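Local coordinates for protein aminotransferase, class III (Thermomicrobium roseum, PDB 6IO1) that probably transfers amino groups between amines and carbonyl compounds as a thermostable, (S)-enantioselective omega-transaminase that uses pyridoxal 5'-phosphate as cofactor, at residues R52-F57 with D436-G441; E405-R410 with A443-D448. One frame throughout, in Å; residues are numbered along the deposited sequence.

Interaction 1. Residues R52-F57 with D436-G441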
loop_
_atom_site.group_PDB
_atom_site.type_symbol
_atom_site.label_atom_id
_atom_site.label_comp_id
_atom_site.label_asym_id
_atom_site.label_seq_id
_atom_site.Cartn_x
_atom_site.Cartn_y
_atom_site.Cartn_z
ATOM N N ARG B 52 4.589 -9.648 30.011
ATOM C CA ARG B 52 4.811 -10.538 28.878
ATOM C C ARG B 52 3.487 -11.090 28.361
ATOM O O ARG B 52 2.574 -11.382 29.138
ATOM C CB ARG B 52 5.743 -11.693 29.254
ATOM C CG ARG B 52 6.239 -12.493 28.058
ATOM C CD ARG B 52 6.909 -13.787 28.482
ATOM N NE ARG B 52 5.974 -14.707 29.120
ATOM C CZ ARG B 52 6.286 -15.941 29.499
ATOM N NH1 ARG B 52 7.513 -16.405 29.310
ATOM N NH2 ARG B 52 5.372 -16.712 30.074
ATOM N N TYR B 53 3.398 -11.230 27.040
ATOM C CA TYR B 53 2.228 -11.751 26.357
ATOM C C TYR B 53 2.682 -12.753 25.308
ATOM O O TYR B 53 3.782 -12.644 24.758
ATOM C CB TYR B 53 1.413 -10.651 25.658
ATOM C CG TYR B 53 0.994 -9.491 26.530
ATOM C CD1 TYR B 53 1.882 -8.468 26.837
ATOM C CD2 TYR B 53 -0.301 -9.402 27.020
ATOM C CE1 TYR B 53 1.496 -7.400 27.623
ATOM C CE2 TYR B 53 -0.696 -8.339 27.806
ATOM C CZ TYR B 53 0.206 -7.341 28.104
ATOM O OH TYR B 53 -0.185 -6.279 28.888
ATOM N N LEU B 54 1.823 -13.729 25.036
ATOM C CA LEU B 54 2.011 -14.625 23.906
ATOM C C LEU B 54 1.342 -14.004 22.688
ATOM O O LEU B 54 0.153 -13.668 22.728
ATOM C CB LEU B 54 1.423 -16.007 24.196
ATOM C CG LEU B 54 1.865 -17.170 23.299
ATOM C CD1 LEU B 54 1.789 -18.483 24.058
ATOM C CD2 LEU B 54 1.037 -17.252 22.022
ATOM N N ASP B 55 2.108 -13.849 21.609
ATOM C CA ASP B 55 1.610 -13.215 20.390
ATOM C C ASP B 55 0.768 -14.243 19.640
ATOM O O ASP B 55 1.174 -14.820 18.627
ATOM C CB ASP B 55 2.772 -12.697 19.549
ATOM C CG ASP B 55 2.358 -11.609 18.580
ATOM O OD1 ASP B 55 1.144 -11.361 18.446
ATOM O OD2 ASP B 55 3.249 -10.995 17.957
ATOM N N GLY B 56 -0.443 -14.466 20.155
ATOM C CA GLY B 56 -1.343 -15.478 19.625
ATOM C C GLY B 56 -1.904 -15.173 18.253
ATOM O O GLY B 56 -2.506 -16.062 17.640
ATOM N N PHE B 57 -1.729 -13.949 17.763
ATOM C CA PHE B 57 -2.189 -13.555 16.440
ATOM C C PHE B 57 -1.032 -13.294 15.487
ATOM O O PHE B 57 -1.270 -12.912 14.336
ATOM C CB PHE B 57 -3.074 -12.305 16.548
ATOM C CG PHE B 57 -4.142 -12.210 15.497
ATOM C CD1 PHE B 57 -5.021 -13.258 15.279
ATOM C CD2 PHE B 57 -4.285 -11.055 14.744
ATOM C CE1 PHE B 57 -6.010 -13.162 14.318
ATOM C CE2 PHE B 57 -5.272 -10.954 13.783
ATOM C CZ PHE B 57 -6.135 -12.007 13.573
ATOM N N ASP B 436 0.097 -24.842 24.925
ATOM C CA ASP B 436 -0.645 -25.020 26.171
ATOM C C ASP B 436 -0.888 -23.686 26.860
ATOM O O ASP B 436 -1.964 -23.455 27.431
ATOM C CB ASP B 436 0.116 -25.947 27.115
ATOM C CG ASP B 436 0.072 -27.383 26.674
ATOM O OD1 ASP B 436 -0.801 -27.726 25.850
ATOM O OD2 ASP B 436 0.901 -28.180 27.162
ATOM N N VAL B 437 0.112 -22.804 26.831
ATOM C CA VAL B 437 -0.061 -21.469 27.396
ATOM C C VAL B 437 -1.216 -20.762 26.702
ATOM O O VAL B 437 -2.129 -20.234 27.349
ATOM C CB VAL B 437 1.247 -20.664 27.282
ATOM C CG1 VAL B 437 1.009 -19.211 27.656
ATOM C CG2 VAL B 437 2.326 -21.290 28.150
ATOM N N LEU B 438 -1.217 -20.799 25.367
ATOM C CA LEU B 438 -2.266 -20.147 24.592
ATOM C C LEU B 438 -3.630 -20.751 24.902
ATOM O O LEU B 438 -4.613 -20.027 25.119
ATOM C CB LEU B 438 -1.944 -20.254 23.100
ATOM C CG LEU B 438 -2.972 -19.753 22.085
ATOM C CD1 LEU B 438 -3.282 -18.298 22.326
ATOM C CD2 LEU B 438 -2.473 -19.956 20.671
ATOM N N ILE B 439 -3.701 -22.084 24.954
ATOM C CA ILE B 439 -4.980 -22.756 25.178
ATOM C C ILE B 439 -5.549 -22.370 26.534
ATOM O O ILE B 439 -6.730 -22.020 26.671
ATOM C CB ILE B 439 -4.832 -24.284 25.025
ATOM C CG1 ILE B 439 -4.487 -24.645 23.581
ATOM C CG2 ILE B 439 -6.148 -24.938 25.226
ATOM C CD1 ILE B 439 -3.757 -25.970 23.458
ATOM N N GLU B 440 -4.705 -22.496 27.566
ATOM C CA GLU B 440 -5.116 -22.230 28.972
ATOM C C GLU B 440 -5.550 -20.768 29.114
ATOM O O GLU B 440 -6.592 -20.522 29.752
ATOM C CB GLU B 440 -3.960 -22.545 29.923
ATOM C CG GLU B 440 -3.609 -24.020 29.980
ATOM C CD GLU B 440 -4.704 -24.912 30.541
ATOM O OE1 GLU B 440 -5.734 -24.372 30.988
ATOM O OE2 GLU B 440 -4.523 -26.145 30.529
ATOM N N GLY B 441 -4.796 -19.848 28.510
ATOM C CA GLY B 441 -5.153 -18.436 28.559
ATOM C C GLY B 441 -6.513 -18.185 27.929
ATOM O O GLY B 441 -7.344 -17.473 28.500
#
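With CG turned anti to the backbone N (chi1 -163°), Leu-54 extends from its strand to Val-437, whose CG1 is likewise anti to its own N (chi1 171°) and turned toward the strand. The two side chains meet at an angle, and one methyl does most of the touching: Leu-54 CD1 lies 3.8 Å from Val-437 CG1 and 3.9 Å from Val-437 CB. The same methyl reaches the helix backbone, 4.0 Å from Leu-438 N, and comes within 4.2 Å of Leu-438 CB, so that it rests on the helix surface where these two consecutive residues adjoin. Two residues further along, Gly-56 offers its main chain, and its CA sits 4.4 Å from Leu-438 CD1. This is also where the backbones come nearest, with 6.9 Å between the CA atoms of Gly-56 and Leu-438. The bend leading there is an inverse gamma turn centred on Asp-55, whose CB points away from the helix and whose carboxylate is hydrogen-bonded by His-67 NE2 (to OD2) and by the backbone N of Gly-59 (to OD1). Leu-438 continues onto the sheet, packing on Ile-413 and Val-415 of the adjoining strand 413-418 and on Met-424. No hydrogen bond joins the two segments. Between them the contact therefore rests on apolar packing without directional bonds, with Leu-54 and Leu-438 buried and the exposed Val-437 at its border.

Interaction 2. Residues E405-R410 with A443-D448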
loop_
_atom_site.group_PDB
_atom_site.type_symbol
_atom_site.label_atom_id
_atom_site.label_comp_id
_atom_site.label_asym_id
_atom_site.label_seq_id
_atom_site.Cartn_x
_atom_site.Cartn_y
_atom_site.Cartn_z
ATOM N N GLU B 405 -11.326 -9.106 24.814
ATOM C CA GLU B 405 -10.021 -8.498 24.575
ATOM C C GLU B 405 -9.335 -8.166 25.893
ATOM O O GLU B 405 -8.174 -8.535 26.118
ATOM C CB GLU B 405 -10.203 -7.243 23.720
ATOM C CG GLU B 405 -8.936 -6.655 23.131
ATOM C CD GLU B 405 -9.224 -5.455 22.246
ATOM O OE1 GLU B 405 -9.348 -4.334 22.783
ATOM O OE2 GLU B 405 -9.341 -5.635 21.016
ATOM N N ALA B 406 -10.060 -7.494 26.790
ATOM C CA ALA B 406 -9.503 -7.133 28.089
ATOM C C ALA B 406 -9.154 -8.370 28.909
ATOM O O ALA B 406 -8.122 -8.399 29.585
ATOM C CB ALA B 406 -10.483 -6.240 28.850
ATOM N N ALA B 407 -10.018 -9.388 28.890
ATOM C CA ALA B 407 -9.764 -10.594 29.674
ATOM C C ALA B 407 -8.538 -11.345 29.165
ATOM O O ALA B 407 -7.687 -11.772 29.954
ATOM C CB ALA B 407 -10.997 -11.498 29.657
ATOM N N THR B 408 -8.438 -11.530 27.844
ATOM C CA THR B 408 -7.283 -12.217 27.275
ATOM C C THR B 408 -6.001 -11.447 27.551
ATOM O O THR B 408 -4.983 -12.038 27.932
ATOM C CB THR B 408 -7.458 -12.407 25.768
ATOM O OG1 THR B 408 -7.765 -11.146 25.163
ATOM C CG2 THR B 408 -8.570 -13.398 25.467
ATOM N N ARG B 409 -6.010 -10.126 27.374
ATOM C CA ARG B 409 -4.771 -9.335 27.623
ATOM C C ARG B 409 -4.372 -9.442 29.098
ATOM O O ARG B 409 -3.181 -9.613 29.388
ATOM C CB ARG B 409 -4.964 -7.894 27.148
ATOM C CG ARG B 409 -5.069 -7.793 25.636
ATOM C CD ARG B 409 -5.431 -6.426 25.103
ATOM N NE ARG B 409 -5.502 -6.482 23.655
ATOM C CZ ARG B 409 -5.639 -5.425 22.870
ATOM N NH1 ARG B 409 -5.635 -4.212 23.391
ATOM N NH2 ARG B 409 -5.778 -5.582 21.568
ATOM N N ARG B 410 -5.356 -9.440 29.994
ATOM C CA ARG B 410 -5.052 -9.551 31.443
ATOM C C ARG B 410 -4.328 -10.880 31.684
ATOM O O ARG B 410 -3.394 -10.901 32.508
ATOM C CB ARG B 410 -6.345 -9.472 32.262
ATOM C CG ARG B 410 -6.778 -8.054 32.602
ATOM C CD ARG B 410 -7.096 -7.220 31.376
ATOM N NE ARG B 410 -7.319 -5.819 31.708
ATOM C CZ ARG B 410 -8.459 -5.329 32.180
ATOM N NH1 ARG B 410 -8.562 -4.038 32.450
ATOM N NH2 ARG B 410 -9.491 -6.129 32.381
ATOM N N ALA B 443 -9.022 -20.328 27.456
ATOM C CA ALA B 443 -10.076 -20.934 28.267
ATOM C C ALA B 443 -10.371 -20.094 29.503
ATOM O O ALA B 443 -11.536 -19.848 29.844
ATOM C CB ALA B 443 -9.675 -22.354 28.665
ATOM N N ALA B 444 -9.303 -19.632 30.161
ATOM C CA ALA B 444 -9.429 -18.793 31.375
ATOM C C ALA B 444 -10.127 -17.473 31.024
ATOM O O ALA B 444 -11.016 -17.054 31.793
ATOM C CB ALA B 444 -8.060 -18.548 31.961
ATOM N N ALA B 445 -9.765 -16.867 29.887
ATOM C CA ALA B 445 -10.370 -15.583 29.457
ATOM C C ALA B 445 -11.871 -15.777 29.218
ATOM O O ALA B 445 -12.659 -14.923 29.666
ATOM C CB ALA B 445 -9.674 -15.090 28.213
ATOM N N LEU B 446 -12.242 -16.885 28.568
ATOM C CA LEU B 446 -13.641 -17.200 28.300
ATOM C C LEU B 446 -14.406 -17.410 29.599
ATOM O O LEU B 446 -15.544 -16.946 29.744
ATOM C CB LEU B 446 -13.742 -18.440 27.412
ATOM C CG LEU B 446 -13.462 -18.267 25.917
ATOM C CD1 LEU B 446 -13.182 -19.616 25.269
ATOM C CD2 LEU B 446 -14.624 -17.570 25.225
ATOM N N SER B 447 -13.792 -18.110 30.558
ATOM C CA SER B 447 -14.424 -18.295 31.862
ATOM C C SER B 447 -14.605 -16.966 32.586
ATOM O O SER B 447 -15.627 -16.742 33.242
ATOM C CB SER B 447 -13.599 -19.261 32.709
ATOM O OG SER B 447 -13.645 -20.573 32.176
ATOM N N ASP B 448 -13.613 -16.079 32.499
ATOM C CA ASP B 448 -13.725 -14.778 33.151
ATOM C C ASP B 448 -14.924 -14.006 32.620
ATOM O O ASP B 448 -15.700 -13.429 33.392
ATOM C CB ASP B 448 -12.444 -13.969 32.954
ATOM C CG ASP B 448 -11.234 -14.635 33.568
ATOM O OD1 ASP B 448 -11.412 -15.487 34.463
ATOM O OD2 ASP B 448 -10.102 -14.305 33.154
#
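Helices 400-410 and 432-450 pack together next to the seven-stranded mixed sheet that contains strand 413-418, and segments 405-410 and 443-448 are where they meet. Alanines make the close approach possible. The axes come within 8.5 Å at an angle of 136° between their directions, and the CA atoms of Ala-407 and Ala-445 are 5.0 Å apart. Ala-407 CB faces the second helix, 3.8 Å from the carbonyl oxygen Ala-445 O and 4.1 Å from Ala-445 CB, while Asp-448 CB lies 4.4 Å from Ala-407 CB. From the neighbouring position Thr-408 brings its methyl against the same alanine: CG2 is 3.4 Å from Ala-445 CB, tighter than ordinary van der Waals contact. That methyl stands anti to the carbonyl carbon, which places OG1 between N and C (chi1 53°), back over its own helix, where the carbonyl oxygens of Leu-404 and Glu-405 are both within hydrogen-bonding range. Thr-408 thus presents its methyl to the partner helix and keeps its hydroxyl on the preceding turn of its own. At the exposed margin Asp-448 OD2 forms a salt bridge with Arg-411 NE, just beyond the end of the first helix. Thr-408 also packs on Ile-413, Val-415 and Cys-417, so the helix touches sheet and helix at once. This obliquely crossed, alanine-lined helix pair, on a sheet of N- and C-terminal strands, is consistent with the small domain of a fold-type I, class III aminotransferase.

Helix 432-450 serves both contacts: its 436-441 part packs on strand 52-55 in interaction 1, and its 443-448 part, about two turns on, packs on helix 400-410 in interaction 2. The centres of the two contacts are 11 Å apart; segments 52-57 and 405-410 also touch, Tyr-53 CE2 packing 3.2 Å from Arg-409 O. Strand 413-418, which runs beside strand 52-55, receives Leu-438 from interaction 1 and Thr-408 from interaction 2. Neither contact includes a residue of the PMP pocket, to which Lys-289 and Asp-260 belong. On the far side of helix 400-410, Arg-409 hydrogen-bonds to Phe-90 O of the second subunit, tying this region to the dimer interface.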